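Side-chain contacts in TetR family transcription regulator (Marinobacter aquaeolei, PDB 3PAS), which probably binds DNA through an N-terminal helix-turn-helix and regulates transcription, as TetR-family repressors do: residues D80-L85 / L180-A185; R87-L92 / R157-L162. One frame throughout, in Å; residues are numbered along the deposited sequence.

Contact 1 (D80-L85 / L180-A185); sequences DLREGL and LAFNMA
Asn183 OD1 is gripped twice: Arg82 NH2 donates to it across 3.0 Å, and water 2 donates to it while accepting from Arg82 NH1. The direct bond bends moderately, 155° at the hydrogen, and its donor lies well above the carbonyl plane of the amide, although the oxygen stays close to the plane of the guanidinium. Water 1 adds a second bridge, accepting from Arg82 NH2 and donating to the backbone O of Asn183, so both terminal nitrogens, NH1 through water 2 and NH2 directly and through water 1, are tied to Asn183. Arginine suits this place because its chain is long: helices 81-85 and 180-185 are 11.4 Å apart at their closest and cross at 134°, and the side chain runs extended as far as NE to span the gap. Its CG stands anti to the backbone N (chi1 -171°), which starts it along that course.

Beneath the polar bridge, Phe182 fills the space between the helices. Its CE2 lies under one guanidinium face, off centre, near the edge of the group and 3.8 Å from Arg82 NH1, with the two planes nearly perpendicular. The far end of the ring reaches the other backbone, CZ coming within 3.6 Å of Arg82 O, while CE1 rests 3.9 Å from Leu85 CB. Trp89 meets the same phenylalanine edge-to-face, and Trp186 makes a cation-pi contact with Arg82. Asp80 starts helix 81-98 as its N-cap, with OD1 accepting from Glu83 N at 2.9 Å.

The neutral amide gives Arg82 an acceptor but would probably leave its charge largely uncompensated here; water and aromatic groups share the surroundings of that charge, so the contact passes from a hydrated polar margin to a buried aromatic interior.

Contact 2 (R87-L92 / R157-L162); sequences RQWHTL and RPIYHL
Ile159 is the bump of this contact, laid flat against one face of the Trp89 indole. Its CG1 stands 3.6 Å from the centroid of the six-membered ring and 15° off the ring normal, a CH-pi contact, while CD1 slides along the same side to 3.5 Å from Trp89 CE3. Ile159 CG1 sits beside its own backbone N (chi1 -58°), and this sends the longer branch out over the indole; Ile159 CG2 turns instead to the neighbouring backbone, 3.9 Å from Leu92 C. The hollow that takes the isoleucine therefore has the indole as one wall and Leu92 as another, with Leu92 CD1 3.9 Å from Ile159 CD1. A beta-branched residue suits this corner because its two arms can serve both walls at once.

Helices 87-92 and 157-162 run in nearly the same direction, 30° apart with their axes 10.4 Å from each other, within the all-helical C-terminal domain of a TetR-family protein. Thr153 of the second subunit also packs on Pro158 and Leu162.

Trp89 is broad enough to reach beyond Ile159 to the preceding residue, its CH2 lying 4.1 Å from Pro158 CB. Ala181 and Ala185 of helix 175-189 also pack on this indole, and their small side chains are consistent with a close approach of that helix. An alanine in place of the tryptophan would remove the wall beneath Ile159 and is likely to open a gap between three helices. Phe103 of helix 100-110 also packs on Ile159.

Overall arrangement
From the N terminus, the chain passes through the predicted DNA-binding helices and helix 52-76 before entering helix 81-98, which supplies the first segment of both contacts. Contact 2 closes a loop when helix 148-167 returns to residues 87-92, 65 residues on. Contact 1 closes a wider one when helix 175-189 returns to residues 80-85, so contact 2 is nested inside it. The centres lie about 10 Å apart, and the two contacts touch directly: Ala181 CB lies 3.6 Å from Leu162 CD1. Helix 81-98 is thereby joined to two successive helices that both pack against the second subunit, linking the interior of this domain to the dimer interface.

Contact 1 (D80-L85 / L180-A185)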
loop_
_atom_site.group_PDB
_atom_site.type_symbol
_atom_site.label_atom_id
_atom_site.label_comp_id
_atom_site.label_asym_id
_atom_site.label_seq_id
_atom_site.Cartn_x
_atom_site.Cartn_y
_atom_site.Cartn_z
ATOM N N ASP B 80 23.955 0.844 17.021
ATOM C CA ASP B 80 23.974 -0.505 16.460
ATOM C C ASP B 80 22.946 -0.553 15.331
ATOM O O ASP B 80 22.319 0.489 15.066
ATOM C CB ASP B 80 23.737 -1.599 17.517
ATOM C CG ASP B 80 22.383 -1.497 18.266
ATOM O OD1 ASP B 80 21.443 -0.801 17.886
ATOM O OD2 ASP B 80 22.255 -2.173 19.305
ATOM N N LEU B 81 22.753 -1.725 14.692
ATOM C CA LEU B 81 21.784 -1.849 13.561
ATOM C C LEU B 81 20.345 -1.475 13.932
ATOM O O LEU B 81 19.703 -0.695 13.226
ATOM C CB LEU B 81 21.805 -3.264 12.951
ATOM C CG LEU B 81 20.908 -3.502 11.723
ATOM C CD1 LEU B 81 21.283 -2.630 10.509
ATOM C CD2 LEU B 81 20.906 -5.043 11.345
ATOM N N ARG B 82 19.868 -1.997 15.048
ATOM C CA ARG B 82 18.513 -1.680 15.464
ATOM C C ARG B 82 18.335 -0.193 15.726
ATOM O O ARG B 82 17.335 0.391 15.299
ATOM C CB ARG B 82 18.152 -2.444 16.704
ATOM C CG ARG B 82 16.677 -2.324 17.087
ATOM C CD ARG B 82 16.355 -3.036 18.395
ATOM N NE ARG B 82 14.903 -3.150 18.569
ATOM C CZ ARG B 82 14.119 -2.159 19.005
ATOM N NH1 ARG B 82 14.622 -0.975 19.309
ATOM N NH2 ARG B 82 12.808 -2.347 19.096
ATOM N N GLU B 83 19.287 0.414 16.447
ATOM C CA GLU B 83 19.233 1.878 16.708
ATOM C C GLU B 83 19.295 2.685 15.444
ATOM O O GLU B 83 18.635 3.725 15.320
ATOM C CB GLU B 83 20.351 2.356 17.681
ATOM C CG GLU B 83 19.990 2.121 19.113
ATOM C CD GLU B 83 18.725 2.937 19.481
ATOM O OE1 GLU B 83 17.707 2.276 19.764
ATOM O OE2 GLU B 83 18.755 4.196 19.426
ATOM N N GLY B 84 20.097 2.230 14.483
ATOM C CA GLY B 84 20.205 2.908 13.221
ATOM C C GLY B 84 18.864 2.882 12.477
ATOM O O GLY B 84 18.427 3.875 11.910
ATOM N N LEU B 85 18.208 1.740 12.475
ATOM C CA LEU B 85 16.942 1.608 11.780
ATOM C C LEU B 85 15.856 2.395 12.519
ATOM O O LEU B 85 14.974 2.992 11.890
ATOM C CB LEU B 85 16.551 0.132 11.642
ATOM C CG LEU B 85 17.420 -0.701 10.680
ATOM C CD1 LEU B 85 17.070 -2.190 10.848
ATOM C CD2 LEU B 85 17.231 -0.219 9.242
ATOM N N LEU B 180 6.253 3.037 18.731
ATOM C CA LEU B 180 5.520 1.793 18.852
ATOM C C LEU B 180 5.410 1.083 17.496
ATOM O O LEU B 180 5.638 -0.118 17.395
ATOM C CB LEU B 180 4.135 2.074 19.392
ATOM C CG LEU B 180 3.102 0.957 19.425
ATOM C CD1 LEU B 180 3.648 -0.238 20.258
ATOM C CD2 LEU B 180 1.841 1.531 20.063
ATOM N N ALA B 181 5.089 1.848 16.454
ATOM C CA ALA B 181 5.049 1.303 15.100
ATOM C C ALA B 181 6.433 0.758 14.694
ATOM O O ALA B 181 6.520 -0.338 14.109
ATOM C CB ALA B 181 4.603 2.431 14.109
ATOM N N PHE B 182 7.519 1.490 14.990
ATOM C CA PHE B 182 8.849 0.937 14.718
ATOM C C PHE B 182 9.107 -0.362 15.481
ATOM O O PHE B 182 9.694 -1.301 14.913
ATOM C CB PHE B 182 10.039 1.905 15.001
ATOM C CG PHE B 182 11.391 1.212 14.915
ATOM C CD1 PHE B 182 11.953 0.991 13.702
ATOM C CD2 PHE B 182 12.038 0.707 16.056
ATOM C CE1 PHE B 182 13.169 0.301 13.581
ATOM C CE2 PHE B 182 13.246 0.014 15.946
ATOM C CZ PHE B 182 13.812 -0.172 14.714
ATOM N N ASN B 183 8.708 -0.421 16.751
ATOM C CA ASN B 183 8.894 -1.675 17.511
ATOM C C ASN B 183 8.196 -2.898 16.857
ATOM O O ASN B 183 8.715 -3.996 16.863
ATOM C CB ASN B 183 8.442 -1.515 18.954
ATOM C CG ASN B 183 9.388 -0.599 19.757
ATOM O OD1 ASN B 183 10.547 -0.406 19.384
ATOM N ND2 ASN B 183 8.875 0.004 20.802
HETATM N N MSE B 184 7.034 -2.652 16.272
HETATM C CA MSE B 184 6.306 -3.677 15.534
HETATM C C MSE B 184 7.054 -4.070 14.263
HETATM O O MSE B 184 7.149 -5.286 13.945
HETATM C CB MSE B 184 4.869 -3.237 15.262
HETATM C CG MSE B 184 4.081 -3.120 16.558
HETATM SE SE MSE B 184 2.352 -2.410 16.319
HETATM C CE MSE B 184 1.456 -4.081 15.571
ATOM N N ALA B 185 7.572 -3.071 13.539
ATOM C CA ALA B 185 8.335 -3.316 12.304
ATOM C C ALA B 185 9.588 -4.103 12.604
ATOM O O ALA B 185 9.905 -5.075 11.899
ATOM C CB ALA B 185 8.692 -2.013 11.566
HETATM O O HOH W 1 10.722 -4.349 18.941
HETATM O O HOH W 2 12.680 0.781 20.394
#

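Contact 2 (R87-L92 / R157-L162)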
loop_
_atom_site.group_PDB
_atom_site.type_symbol
_atom_site.label_atom_id
_atom_site.label_comp_id
_atom_site.label_asym_id
_atom_site.label_seq_id
_atom_site.Cartn_x
_atom_site.Cartn_y
_atom_site.Cartn_z
ATOM N N ARG B 87 16.348 5.176 14.302
ATOM C CA ARG B 87 16.515 6.610 14.042
ATOM C C ARG B 87 16.024 6.957 12.662
ATOM O O ARG B 87 15.368 7.946 12.471
ATOM C CB ARG B 87 17.954 7.042 14.156
ATOM C CG ARG B 87 18.459 6.967 15.535
ATOM C CD ARG B 87 19.966 7.175 15.561
ATOM N NE ARG B 87 20.411 7.603 16.892
ATOM C CZ ARG B 87 20.507 8.875 17.295
ATOM N NH1 ARG B 87 20.206 9.905 16.492
ATOM N NH2 ARG B 87 20.904 9.114 18.532
ATOM N N GLN B 88 16.389 6.155 11.679
ATOM C CA GLN B 88 15.999 6.335 10.266
ATOM C C GLN B 88 14.481 6.347 10.142
ATOM O O GLN B 88 13.914 7.092 9.387
ATOM C CB GLN B 88 16.551 5.176 9.438
ATOM C CG GLN B 88 15.718 4.781 8.191
ATOM C CD GLN B 88 15.484 3.290 8.206
ATOM O OE1 GLN B 88 14.644 2.766 8.987
ATOM N NE2 GLN B 88 16.287 2.568 7.402
ATOM N N TRP B 89 13.852 5.455 10.882
ATOM C CA TRP B 89 12.373 5.316 10.874
ATOM C C TRP B 89 11.706 6.568 11.331
ATOM O O TRP B 89 10.790 7.067 10.666
ATOM C CB TRP B 89 11.936 4.135 11.712
ATOM C CG TRP B 89 10.485 4.004 11.999
ATOM C CD1 TRP B 89 9.749 4.733 12.874
ATOM C CD2 TRP B 89 9.584 3.060 11.406
ATOM N NE1 TRP B 89 8.445 4.326 12.844
ATOM C CE2 TRP B 89 8.326 3.283 11.967
ATOM C CE3 TRP B 89 9.743 2.028 10.468
ATOM C CZ2 TRP B 89 7.199 2.510 11.635
ATOM C CZ3 TRP B 89 8.665 1.276 10.144
ATOM C CH2 TRP B 89 7.369 1.525 10.738
ATOM N N HIS B 90 12.158 7.088 12.458
ATOM C CA HIS B 90 11.641 8.351 12.978
ATOM C C HIS B 90 11.877 9.478 11.981
ATOM O O HIS B 90 10.993 10.302 11.786
ATOM C CB HIS B 90 12.235 8.726 14.360
ATOM C CG HIS B 90 11.551 8.066 15.525
ATOM N ND1 HIS B 90 10.533 8.667 16.246
ATOM C CD2 HIS B 90 11.765 6.866 16.101
ATOM C CE1 HIS B 90 10.157 7.850 17.218
ATOM N NE2 HIS B 90 10.879 6.740 17.137
ATOM N N THR B 91 13.064 9.557 11.365
ATOM C CA THR B 91 13.343 10.662 10.402
ATOM C C THR B 91 12.427 10.570 9.139
ATOM O O THR B 91 11.812 11.552 8.724
ATOM C CB THR B 91 14.816 10.648 9.990
ATOM O OG1 THR B 91 15.580 10.897 11.170
ATOM C CG2 THR B 91 15.063 11.710 8.946
ATOM N N LEU B 92 12.261 9.363 8.626
ATOM C CA LEU B 92 11.396 9.127 7.458
ATOM C C LEU B 92 9.912 9.428 7.764
ATOM O O LEU B 92 9.196 10.024 6.955
ATOM C CB LEU B 92 11.519 7.719 6.969
ATOM C CG LEU B 92 12.763 7.320 6.149
ATOM C CD1 LEU B 92 12.852 5.786 6.016
ATOM C CD2 LEU B 92 12.870 7.992 4.831
ATOM N N ARG B 157 7.665 0.087 3.894
ATOM C CA ARG B 157 6.338 0.402 3.427
ATOM C C ARG B 157 5.399 0.835 4.521
ATOM O O ARG B 157 4.552 1.666 4.276
ATOM C CB ARG B 157 5.728 -0.809 2.707
ATOM C CG ARG B 157 4.418 -0.557 2.038
ATOM C CD ARG B 157 4.661 0.396 0.896
ATOM N NE ARG B 157 3.492 0.557 0.067
ATOM C CZ ARG B 157 3.433 1.404 -0.950
ATOM N NH1 ARG B 157 4.479 2.179 -1.250
ATOM N NH2 ARG B 157 2.322 1.488 -1.649
ATOM N N PRO B 158 5.541 0.295 5.746
ATOM C CA PRO B 158 4.535 0.763 6.720
ATOM C C PRO B 158 4.623 2.257 7.078
ATOM O O PRO B 158 3.619 2.817 7.541
ATOM C CB PRO B 158 4.781 -0.122 7.963
ATOM C CG PRO B 158 5.408 -1.373 7.379
ATOM C CD PRO B 158 6.278 -0.873 6.228
ATOM N N ILE B 159 5.784 2.875 6.900
ATOM C CA ILE B 159 5.961 4.322 7.124
ATOM C C ILE B 159 5.029 5.108 6.155
ATOM O O ILE B 159 4.238 5.920 6.590
ATOM C CB ILE B 159 7.410 4.800 6.977
ATOM C CG1 ILE B 159 8.322 4.026 7.966
ATOM C CG2 ILE B 159 7.488 6.367 7.228
ATOM C CD1 ILE B 159 9.806 4.275 7.848
ATOM N N TYR B 160 5.087 4.800 4.876
ATOM C CA TYR B 160 4.166 5.377 3.885
ATOM C C TYR B 160 2.684 5.212 4.268
ATOM O O TYR B 160 1.917 6.178 4.322
ATOM C CB TYR B 160 4.427 4.718 2.526
ATOM C CG TYR B 160 3.625 5.314 1.381
ATOM C CD1 TYR B 160 4.110 6.372 0.632
ATOM C CD2 TYR B 160 2.380 4.768 1.022
ATOM C CE1 TYR B 160 3.352 6.911 -0.446
ATOM C CE2 TYR B 160 1.633 5.278 -0.036
ATOM C CZ TYR B 160 2.113 6.350 -0.755
ATOM O OH TYR B 160 1.351 6.843 -1.786
ATOM N N HIS B 161 2.297 3.995 4.603
ATOM C CA HIS B 161 0.902 3.686 4.958
ATOM C C HIS B 161 0.453 4.437 6.203
ATOM O O HIS B 161 -0.607 5.020 6.206
ATOM C CB HIS B 161 0.766 2.172 5.107
ATOM C CG HIS B 161 -0.617 1.692 5.410
ATOM N ND1 HIS B 161 -1.635 1.688 4.474
ATOM C CD2 HIS B 161 -1.144 1.179 6.553
ATOM C CE1 HIS B 161 -2.735 1.199 5.035
ATOM N NE2 HIS B 161 -2.465 0.875 6.295
ATOM N N LEU B 162 1.295 4.464 7.239
ATOM C CA LEU B 162 0.957 5.133 8.499
ATOM C C LEU B 162 0.983 6.653 8.362
ATOM O O LEU B 162 0.134 7.347 8.958
ATOM C CB LEU B 162 1.865 4.668 9.617
ATOM C CG LEU B 162 1.557 3.229 10.104
ATOM C CD1 LEU B 162 2.684 2.687 11.076
ATOM C CD2 LEU B 162 0.225 3.189 10.787
#